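Local coordinates for Serine/threonine-protein kinase PknE (Mycobacterium tuberculosis, PDB 2H34), which phosphorylates serine and threonine residues of proteins with ATP, probably helping the tubercle bacillus to survive in the host during infection, at residues A[62-67]-A[108-113]; A[95-100]-A[172-177]; A[203-208]-A[275-280]. All blocks are in the same frame, centred on the assembly; numbering follows the deposited sequence.

Interaction 1 of 3, residues A[62-67]-A[108-113]; sequences VALKLM and QLYVDM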
loop_
_atom_site.group_PDB
_atom_site.type_symbol
_atom_site.label_atom_id
_atom_site.label_comp_id
_atom_site.label_asym_id
_atom_site.label_seq_id
_atom_site.Cartn_x
_atom_site.Cartn_y
_atom_site.Cartn_z
ATOM N N VAL A 62 17.761 4.285 -11.542
ATOM C CA VAL A 62 16.404 4.648 -11.163
ATOM C C VAL A 62 15.428 3.513 -11.443
ATOM O O VAL A 62 15.745 2.580 -12.178
ATOM C CB VAL A 62 15.940 5.956 -11.871
ATOM C CG1 VAL A 62 16.822 7.126 -11.466
ATOM C CG2 VAL A 62 15.948 5.795 -13.383
ATOM N N ALA A 63 14.248 3.589 -10.835
ATOM C CA ALA A 63 13.159 2.684 -11.166
ATOM C C ALA A 63 12.334 3.319 -12.278
ATOM O O ALA A 63 12.003 4.500 -12.212
ATOM C CB ALA A 63 12.300 2.412 -9.943
ATOM N N LEU A 64 12.031 2.544 -13.311
ATOM C CA LEU A 64 11.286 3.075 -14.438
ATOM C C LEU A 64 10.094 2.202 -14.785
ATOM O O LEU A 64 10.248 1.023 -15.104
ATOM C CB LEU A 64 12.201 3.253 -15.650
ATOM C CG LEU A 64 11.559 3.728 -16.960
ATOM C CD1 LEU A 64 10.907 5.096 -16.816
ATOM C CD2 LEU A 64 12.587 3.751 -18.080
ATOM N N LYS A 65 8.908 2.797 -14.710
ATOM C CA LYS A 65 7.682 2.114 -15.078
ATOM C C LYS A 65 7.364 2.406 -16.529
ATOM O O LYS A 65 7.336 3.567 -16.938
ATOM C CB LYS A 65 6.525 2.570 -14.189
ATOM C CG LYS A 65 5.171 1.985 -14.587
ATOM C CD LYS A 65 4.022 2.608 -13.810
ATOM C CE LYS A 65 3.818 1.921 -12.472
ATOM N NZ LYS A 65 2.973 2.752 -11.573
ATOM N N LEU A 66 7.129 1.345 -17.301
ATOM C CA LEU A 66 6.738 1.459 -18.709
ATOM C C LEU A 66 5.364 0.863 -18.935
ATOM O O LEU A 66 5.156 -0.332 -18.711
ATOM C CB LEU A 66 7.741 0.746 -19.609
ATOM C CG LEU A 66 9.138 1.346 -19.729
ATOM C CD1 LEU A 66 10.050 0.366 -20.444
ATOM C CD2 LEU A 66 9.089 2.680 -20.458
HETATM N N MSE A 67 4.431 1.696 -19.388
HETATM C CA MSE A 67 3.056 1.251 -19.616
HETATM C C MSE A 67 3.018 0.366 -20.876
HETATM O O MSE A 67 3.214 0.952 -22.005
HETATM C CB MSE A 67 2.117 2.447 -19.771
HETATM C CG MSE A 67 2.559 3.720 -19.033
HETATM SE SE MSE A 67 2.496 3.663 -17.066
HETATM C CE MSE A 67 2.331 5.610 -16.685
ATOM N N GLN A 108 5.948 5.395 -26.182
ATOM C CA GLN A 108 5.814 4.805 -24.839
ATOM C C GLN A 108 5.774 5.863 -23.739
ATOM O O GLN A 108 6.636 6.747 -23.677
ATOM C CB GLN A 108 6.954 3.812 -24.559
ATOM C CG GLN A 108 6.572 2.624 -23.665
ATOM C CD GLN A 108 6.319 1.339 -24.457
ATOM O OE1 GLN A 108 7.216 0.817 -25.127
ATOM N NE2 GLN A 108 5.094 0.819 -24.372
ATOM N N LEU A 109 4.767 5.762 -22.877
ATOM C CA LEU A 109 4.648 6.643 -21.718
ATOM C C LEU A 109 5.402 6.073 -20.527
ATOM O O LEU A 109 5.246 4.905 -20.174
ATOM C CB LEU A 109 3.180 6.911 -21.363
ATOM C CG LEU A 109 2.338 7.690 -22.385
ATOM C CD1 LEU A 109 1.044 8.213 -21.763
ATOM C CD2 LEU A 109 3.122 8.847 -22.994
ATOM N N TYR A 110 6.226 6.909 -19.916
ATOM C CA TYR A 110 7.117 6.461 -18.870
ATOM C C TYR A 110 6.940 7.270 -17.583
ATOM O O TYR A 110 6.468 8.413 -17.612
ATOM C CB TYR A 110 8.565 6.526 -19.371
ATOM C CG TYR A 110 9.152 7.925 -19.450
ATOM C CD1 TYR A 110 8.846 8.783 -20.509
ATOM C CD2 TYR A 110 10.031 8.385 -18.466
ATOM C CE1 TYR A 110 9.393 10.066 -20.574
ATOM C CE2 TYR A 110 10.581 9.661 -18.522
ATOM C CZ TYR A 110 10.262 10.494 -19.575
ATOM O OH TYR A 110 10.815 11.754 -19.617
ATOM N N VAL A 111 7.292 6.646 -16.458
ATOM C CA VAL A 111 7.451 7.336 -15.178
ATOM C C VAL A 111 8.778 6.927 -14.543
ATOM O O VAL A 111 9.020 5.752 -14.272
ATOM C CB VAL A 111 6.281 7.065 -14.206
ATOM C CG1 VAL A 111 6.544 7.729 -12.869
ATOM C CG2 VAL A 111 4.966 7.576 -14.786
ATOM N N ASP A 112 9.641 7.912 -14.332
ATOM C CA ASP A 112 10.959 7.693 -13.766
ATOM C C ASP A 112 10.922 8.043 -12.294
ATOM O O ASP A 112 10.564 9.156 -11.923
ATOM C CB ASP A 112 11.980 8.565 -14.499
ATOM C CG ASP A 112 13.283 8.729 -13.738
ATOM O OD1 ASP A 112 13.386 8.279 -12.578
ATOM O OD2 ASP A 112 14.216 9.327 -14.306
HETATM N N MSE A 113 11.315 7.096 -11.454
HETATM C CA MSE A 113 11.261 7.298 -10.010
HETATM C C MSE A 113 12.506 6.798 -9.299
HETATM O O MSE A 113 13.267 5.996 -9.846
HETATM C CB MSE A 113 10.027 6.620 -9.430
HETATM C CG MSE A 113 9.661 5.358 -10.156
HETATM SE SE MSE A 113 8.085 4.474 -9.479
HETATM C CE MSE A 113 6.652 5.368 -10.534
#
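The backbone N of M113 gives its hydrogen to A63 O in a nearly straight bond of 2.8 Å, and M113 O takes one back from A63 N. Two residues on, K65 and V111 form a second antiparallel hydrogen-bonded pair, K65 N lying 3.0 Å from V111 O. L64 with D112 and L66 with Y110 are the non-hydrogen-bonded pairs between and beyond. Beyond K65 the pairing slackens to a weak M67 N to L109 O bond. Here the amide of Q108 takes over, its chain bent at chi2 (101°) to carry NE2 to within 3.0 Å of M67 O; the donor stands off the carbonyl plane of M67, and M67 O lies somewhat out of the amide plane of Q108. M67, modelled like M113 as selenomethionine, has the long, flexible methionine-type chain, which turns at chi2 (-69°) and lays CE 3.8 Å from V111 CG2. On the L64 face, L64 CD1 packs 3.7 Å from Y110 CB and meets the tyrosine ring at its edge. Small A63 shares the other face with K65, the lysine of the motif written VAIK in many kinases and V-A-L-K here, and a predicted ATP-binding residue; NZ is salt-bridged to D177. The carboxylate of D112 is hydrogen-bonded to H100 by OD1 and to Y36 by OD2. The pair belongs to the five-stranded N-lobe sheet of the protein kinase fold, across which 49-55, 60-66, 108-114 and 99-105 follow in order. L64, L66 and Y110 pack on strand 36-44, K65 touches V50, and M67 and L109 rest on M81 of helix 75-88.

Interaction 2 of 3, residues A[95-100]-A[172-177]; sequences HVVPIH and FAYLVD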
loop_
_atom_site.group_PDB
_atom_site.type_symbol
_atom_site.label_atom_id
_atom_site.label_comp_id
_atom_site.label_asym_id
_atom_site.label_seq_id
_atom_site.Cartn_x
_atom_site.Cartn_y
_atom_site.Cartn_z
ATOM N N HIS A 95 7.286 9.025 2.613
ATOM C CA HIS A 95 7.080 7.571 2.490
ATOM C C HIS A 95 6.386 7.235 1.179
ATOM O O HIS A 95 5.834 6.145 0.990
ATOM C CB HIS A 95 6.290 7.017 3.668
ATOM C CG HIS A 95 6.892 7.364 4.982
ATOM N ND1 HIS A 95 6.519 8.483 5.693
ATOM C CD2 HIS A 95 7.896 6.788 5.677
ATOM C CE1 HIS A 95 7.255 8.569 6.784
ATOM N NE2 HIS A 95 8.097 7.552 6.799
ATOM N N VAL A 96 6.412 8.201 0.282
ATOM C CA VAL A 96 6.006 7.976 -1.067
ATOM C C VAL A 96 7.255 8.167 -1.902
ATOM O O VAL A 96 7.949 9.181 -1.775
ATOM C CB VAL A 96 4.846 8.905 -1.480
ATOM C CG1 VAL A 96 3.620 8.631 -0.627
ATOM C CG2 VAL A 96 5.250 10.351 -1.334
ATOM N N VAL A 97 7.551 7.155 -2.715
ATOM C CA VAL A 97 8.599 7.212 -3.721
ATOM C C VAL A 97 8.530 8.519 -4.500
ATOM O O VAL A 97 7.478 8.866 -5.029
ATOM C CB VAL A 97 8.475 6.037 -4.714
ATOM C CG1 VAL A 97 9.588 6.092 -5.749
ATOM C CG2 VAL A 97 8.498 4.702 -3.976
ATOM N N PRO A 98 9.651 9.264 -4.532
ATOM C CA PRO A 98 9.819 10.466 -5.354
ATOM C C PRO A 98 9.682 10.127 -6.823
ATOM O O PRO A 98 10.223 9.103 -7.258
ATOM C CB PRO A 98 11.261 10.871 -5.076
ATOM C CG PRO A 98 11.562 10.286 -3.753
ATOM C CD PRO A 98 10.846 8.994 -3.715
ATOM N N ILE A 99 8.958 10.960 -7.573
ATOM C CA ILE A 99 8.901 10.819 -9.027
ATOM C C ILE A 99 9.914 11.775 -9.636
ATOM O O ILE A 99 9.842 12.985 -9.399
ATOM C CB ILE A 99 7.497 11.141 -9.593
ATOM C CG1 ILE A 99 6.436 10.167 -9.058
ATOM C CG2 ILE A 99 7.502 11.157 -11.123
ATOM C CD1 ILE A 99 6.909 8.754 -8.815
ATOM N N HIS A 100 10.857 11.243 -10.412
ATOM C CA HIS A 100 11.837 12.100 -11.086
ATOM C C HIS A 100 11.255 12.822 -12.269
ATOM O O HIS A 100 11.418 14.022 -12.396
ATOM C CB HIS A 100 13.067 11.324 -11.535
ATOM C CG HIS A 100 13.835 10.714 -10.409
ATOM N ND1 HIS A 100 14.410 9.464 -10.494
ATOM C CD2 HIS A 100 14.112 11.177 -9.165
ATOM C CE1 HIS A 100 15.014 9.187 -9.352
ATOM N NE2 HIS A 100 14.843 10.205 -8.526
ATOM N N PHE A 172 12.326 1.550 7.452
ATOM C CA PHE A 172 11.748 2.667 6.747
ATOM C C PHE A 172 10.861 2.134 5.645
ATOM O O PHE A 172 11.318 1.385 4.789
ATOM C CB PHE A 172 12.820 3.554 6.161
ATOM C CG PHE A 172 12.316 4.878 5.747
ATOM C CD1 PHE A 172 12.445 5.962 6.580
ATOM C CD2 PHE A 172 11.677 5.041 4.531
ATOM C CE1 PHE A 172 11.969 7.193 6.212
ATOM C CE2 PHE A 172 11.184 6.270 4.158
ATOM C CZ PHE A 172 11.336 7.350 5.005
ATOM N N ALA A 173 9.595 2.527 5.657
ATOM C CA ALA A 173 8.630 1.944 4.744
ATOM C C ALA A 173 8.055 2.933 3.750
ATOM O O ALA A 173 7.665 4.027 4.116
ATOM C CB ALA A 173 7.516 1.274 5.518
ATOM N N TYR A 174 7.990 2.512 2.491
ATOM C CA TYR A 174 7.344 3.273 1.437
ATOM C C TYR A 174 6.087 2.591 0.960
ATOM O O TYR A 174 6.037 1.368 0.845
ATOM C CB TYR A 174 8.245 3.361 0.226
ATOM C CG TYR A 174 9.472 4.165 0.421
ATOM C CD1 TYR A 174 9.446 5.530 0.240
ATOM C CD2 TYR A 174 10.678 3.555 0.757
ATOM C CE1 TYR A 174 10.596 6.282 0.411
ATOM C CE2 TYR A 174 11.822 4.292 0.919
ATOM C CZ TYR A 174 11.770 5.651 0.743
ATOM O OH TYR A 174 12.883 6.403 0.915
ATOM N N LEU A 175 5.088 3.394 0.631
ATOM C CA LEU A 175 3.926 2.897 -0.083
ATOM C C LEU A 175 4.247 2.924 -1.573
ATOM O O LEU A 175 4.489 3.999 -2.131
ATOM C CB LEU A 175 2.690 3.760 0.220
ATOM C CG LEU A 175 1.435 3.406 -0.580
ATOM C CD1 LEU A 175 0.733 2.183 0.009
ATOM C CD2 LEU A 175 0.481 4.584 -0.672
ATOM N N VAL A 176 4.273 1.745 -2.198
ATOM C CA VAL A 176 4.480 1.629 -3.655
ATOM C C VAL A 176 3.235 1.092 -4.363
ATOM O O VAL A 176 2.477 0.316 -3.786
ATOM C CB VAL A 176 5.695 0.735 -4.017
ATOM C CG1 VAL A 176 6.983 1.443 -3.720
ATOM C CG2 VAL A 176 5.650 -0.584 -3.269
ATOM N N ASP A 177 3.032 1.485 -5.615
ATOM C CA ASP A 177 1.825 1.069 -6.338
ATOM C C ASP A 177 1.933 -0.236 -7.158
ATOM O O ASP A 177 1.208 -0.398 -8.143
ATOM C CB ASP A 177 1.290 2.220 -7.210
ATOM C CG ASP A 177 2.174 2.513 -8.432
ATOM O OD1 ASP A 177 2.926 1.614 -8.886
ATOM O OD2 ASP A 177 2.104 3.654 -8.956
#
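H95 and F172 lay their rings nearly parallel, planes 23° apart, but displaced, so that little of one ring lies over the other, with centroids 4.8 Å apart. The touch is made by H95 CD2, 3.5 Å from F172 CZ. The same carbon presents the edge of the imidazole to A173 O at 3.2 Å, close to the ring plane; a flat ring can serve a carbonyl at its edge and F172 at once. With CG beside its own backbone N (chi1 -54°), H95 can bring the ring over to this carbonyl. F172, extended away from its backbone N (chi1 -165°), also sets CE2 above one face of the Y174 ring, near its rim. Y174 in turn puts CD1 3.6 Å from the carbonyl carbon of H95 and meets V96 C with its edge. Farther along, V97 CG2 lies 3.6 Å from V176 CG1, two beta-branched side chains crossing at an angle, whose short branches suit close methyl-to-methyl packing; V176 directly precedes D177, the aspartate of the DFG motif. The backbones are joined by L175 N, which donates to H95 O at 2.9 Å. Residues 95-100 lead from helix 75-88 into strand 99-105, whereas strand 173-175 belongs to the C-lobe and packs, through A173 and L175, on helix 133-152. One backbone bond, aromatic carbon and methyl groups thus join the lobes: the contact depends chiefly on shape and apolar packing, without any pairing of charges between the segments.

Interaction 3 of 3, residues A[203-208]-A[275-280]; sequences APERFS and KNPEDR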
loop_
_atom_site.group_PDB
_atom_site.type_symbol
_atom_site.label_atom_id
_atom_site.label_comp_id
_atom_site.label_asym_id
_atom_site.label_seq_id
_atom_site.Cartn_x
_atom_site.Cartn_y
_atom_site.Cartn_z
ATOM N N ALA A 203 -12.814 -3.424 2.233
ATOM C CA ALA A 203 -14.013 -2.944 2.909
ATOM C C ALA A 203 -15.250 -3.453 2.189
ATOM O O ALA A 203 -15.208 -3.683 0.982
ATOM C CB ALA A 203 -14.014 -1.418 2.969
ATOM N N PRO A 204 -16.351 -3.643 2.932
ATOM C CA PRO A 204 -17.572 -4.140 2.338
ATOM C C PRO A 204 -18.181 -3.184 1.313
ATOM O O PRO A 204 -18.669 -3.635 0.285
ATOM C CB PRO A 204 -18.494 -4.304 3.542
ATOM C CG PRO A 204 -17.590 -4.367 4.717
ATOM C CD PRO A 204 -16.515 -3.429 4.378
ATOM N N GLU A 205 -18.131 -1.877 1.571
ATOM C CA GLU A 205 -18.796 -0.904 0.687
ATOM C C GLU A 205 -18.315 -0.965 -0.767
ATOM O O GLU A 205 -18.966 -0.427 -1.673
ATOM C CB GLU A 205 -18.687 0.525 1.228
ATOM C CG GLU A 205 -17.270 1.065 1.312
ATOM C CD GLU A 205 -16.619 0.801 2.657
ATOM O OE1 GLU A 205 -16.991 -0.181 3.335
ATOM O OE2 GLU A 205 -15.738 1.581 3.042
ATOM N N ARG A 206 -17.183 -1.632 -0.978
ATOM C CA ARG A 206 -16.600 -1.767 -2.305
ATOM C C ARG A 206 -17.318 -2.801 -3.181
ATOM O O ARG A 206 -17.267 -2.723 -4.411
ATOM C CB ARG A 206 -15.129 -2.127 -2.181
ATOM C CG ARG A 206 -14.308 -1.108 -1.424
ATOM C CD ARG A 206 -12.820 -1.346 -1.641
ATOM N NE ARG A 206 -12.511 -1.562 -3.053
ATOM C CZ ARG A 206 -11.304 -1.845 -3.539
ATOM N NH1 ARG A 206 -10.241 -1.954 -2.738
ATOM N NH2 ARG A 206 -11.167 -2.024 -4.850
ATOM N N PHE A 207 -17.987 -3.762 -2.549
ATOM C CA PHE A 207 -18.655 -4.842 -3.288
ATOM C C PHE A 207 -19.970 -4.425 -3.977
ATOM O O PHE A 207 -20.332 -5.002 -5.002
ATOM C CB PHE A 207 -18.818 -6.106 -2.420
ATOM C CG PHE A 207 -17.522 -6.588 -1.793
ATOM C CD1 PHE A 207 -16.528 -7.180 -2.570
ATOM C CD2 PHE A 207 -17.289 -6.434 -0.425
ATOM C CE1 PHE A 207 -15.312 -7.603 -1.985
ATOM C CE2 PHE A 207 -16.095 -6.871 0.164
ATOM C CZ PHE A 207 -15.107 -7.454 -0.619
ATOM N N SER A 208 -20.661 -3.417 -3.436
ATOM C CA SER A 208 -21.832 -2.828 -4.105
ATOM C C SER A 208 -21.726 -1.302 -4.134
ATOM O O SER A 208 -20.626 -0.758 -4.056
ATOM C CB SER A 208 -23.136 -3.277 -3.428
ATOM O OG SER A 208 -24.242 -3.262 -4.330
ATOM N N LYS A 275 -17.933 -1.983 10.773
ATOM C CA LYS A 275 -18.714 -2.346 9.592
ATOM C C LYS A 275 -19.165 -1.125 8.803
ATOM O O LYS A 275 -18.828 -0.989 7.623
ATOM C CB LYS A 275 -19.884 -3.243 9.981
ATOM C CG LYS A 275 -19.439 -4.547 10.610
ATOM C CD LYS A 275 -18.687 -5.409 9.609
ATOM C CE LYS A 275 -18.003 -6.567 10.295
ATOM N NZ LYS A 275 -17.676 -7.650 9.331
ATOM N N ASN A 276 -19.898 -0.229 9.470
ATOM C CA ASN A 276 -20.246 1.070 8.901
ATOM C C ASN A 276 -19.000 1.978 8.766
ATOM O O ASN A 276 -18.300 2.252 9.757
ATOM C CB ASN A 276 -21.359 1.732 9.722
ATOM C CG ASN A 276 -21.889 3.022 9.094
ATOM O OD1 ASN A 276 -21.147 3.801 8.487
ATOM N ND2 ASN A 276 -23.184 3.269 9.277
ATOM N N PRO A 277 -18.714 2.424 7.529
ATOM C CA PRO A 277 -17.592 3.308 7.232
ATOM C C PRO A 277 -17.507 4.478 8.202
ATOM O O PRO A 277 -16.413 4.893 8.572
ATOM C CB PRO A 277 -17.917 3.830 5.830
ATOM C CG PRO A 277 -18.732 2.789 5.216
ATOM C CD PRO A 277 -19.475 2.084 6.314
ATOM N N GLU A 278 -18.660 4.992 8.619
ATOM C CA GLU A 278 -18.705 6.171 9.469
ATOM C C GLU A 278 -18.340 5.883 10.917
ATOM O O GLU A 278 -18.217 6.806 11.709
ATOM C CB GLU A 278 -20.069 6.847 9.377
ATOM C CG GLU A 278 -20.383 7.323 7.973
ATOM C CD GLU A 278 -21.766 7.930 7.842
ATOM O OE1 GLU A 278 -22.770 7.226 8.108
ATOM O OE2 GLU A 278 -21.849 9.117 7.450
ATOM N N ASP A 279 -18.157 4.610 11.258
ATOM C CA ASP A 279 -17.680 4.235 12.589
ATOM C C ASP A 279 -16.179 4.090 12.686
ATOM O O ASP A 279 -15.658 3.902 13.779
ATOM C CB ASP A 279 -18.320 2.937 13.024
ATOM C CG ASP A 279 -19.782 2.955 12.814
ATOM O OD1 ASP A 279 -20.346 4.066 12.902
ATOM O OD2 ASP A 279 -20.369 1.885 12.541
ATOM N N ARG A 280 -15.492 4.154 11.552
ATOM C CA ARG A 280 -14.068 3.874 11.518
ATOM C C ARG A 280 -13.338 5.169 11.758
ATOM O O ARG A 280 -13.977 6.216 11.886
ATOM C CB ARG A 280 -13.655 3.291 10.168
ATOM C CG ARG A 280 -14.290 1.961 9.853
ATOM C CD ARG A 280 -13.878 1.510 8.475
ATOM N NE ARG A 280 -14.907 0.705 7.821
ATOM C CZ ARG A 280 -15.198 0.789 6.526
ATOM N NH1 ARG A 280 -14.548 1.656 5.759
ATOM N NH2 ARG A 280 -16.134 0.016 5.995
#
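R280 meets E205 end-on, with two nitrogens for two oxygens and the flat groups only 16° from a common plane. R280 NH2 lies 2.8 Å from E205 OE1 and R280 NH1 3.0 Å from E205 OE2; each oxygen uses its syn lone pair and sits in the guanidinium plane, so bonds and flat groups lie almost in one plane, the geometry in which two charge-assisted bonds form together. The glutamate gets there by folding: CG stands between the backbone N and the carbonyl carbon (chi1 64°), and a bend at chi2 (-91°) turns the carboxylate toward the arginine. P277 lines both partners, its CA 3.5 Å above the centre of one guanidinium face and its CG 3.9 Å from E205 CD, a rigid apolar ring beside an ion pair. P204 CD comes obliquely to within 3.8 Å of R280 NH2, and A203 CB lies near the same nitrogen. A203, P204 and E205 are the APE motif that ends the activation segment of protein kinases, and its glutamate bonded to an arginine of the loop before the last C-lobe helix is a hallmark of the fold. In that loop N276 OD1 accepts from E278 N at 2.8 Å in an Asx turn, a role suited to asparagine, and P277 begins the short 3-10 turn 277-279. R280 NE donates to A274 O, while NH2 makes a weak bond to K275 O; these bonds, with the pair to E205, fix the rotation of the buried guanidinium, and its positive charge, held in plane against the carboxylate, would probably favour an ionised E205. Y219 of helix 217-230 packs against A203, P204 and R280. R206, next in the chain, forms a salt bridge with D159, the predicted proton acceptor.

From the N terminus, 62-67 comes first, and interaction 1 closes a loop of 40 residues that holds helix 75-88 and the whole of strand 99-105. Interaction 2 opens inside that loop, at 95-100, and closes only at 172-177, so the two cross along the chain. They touch in space: D112 with H100 inside the N-lobe sheet, and K65 with D177, which ties that sheet to the segment that follows strand 173-175. Interaction 3 follows in series, its loop from 203-208 to 275-280 enclosing helices 217-230, 239-248 and 264-272. Its centre is about 27 Å from that of interaction 2, and it ties C-lobe loops together.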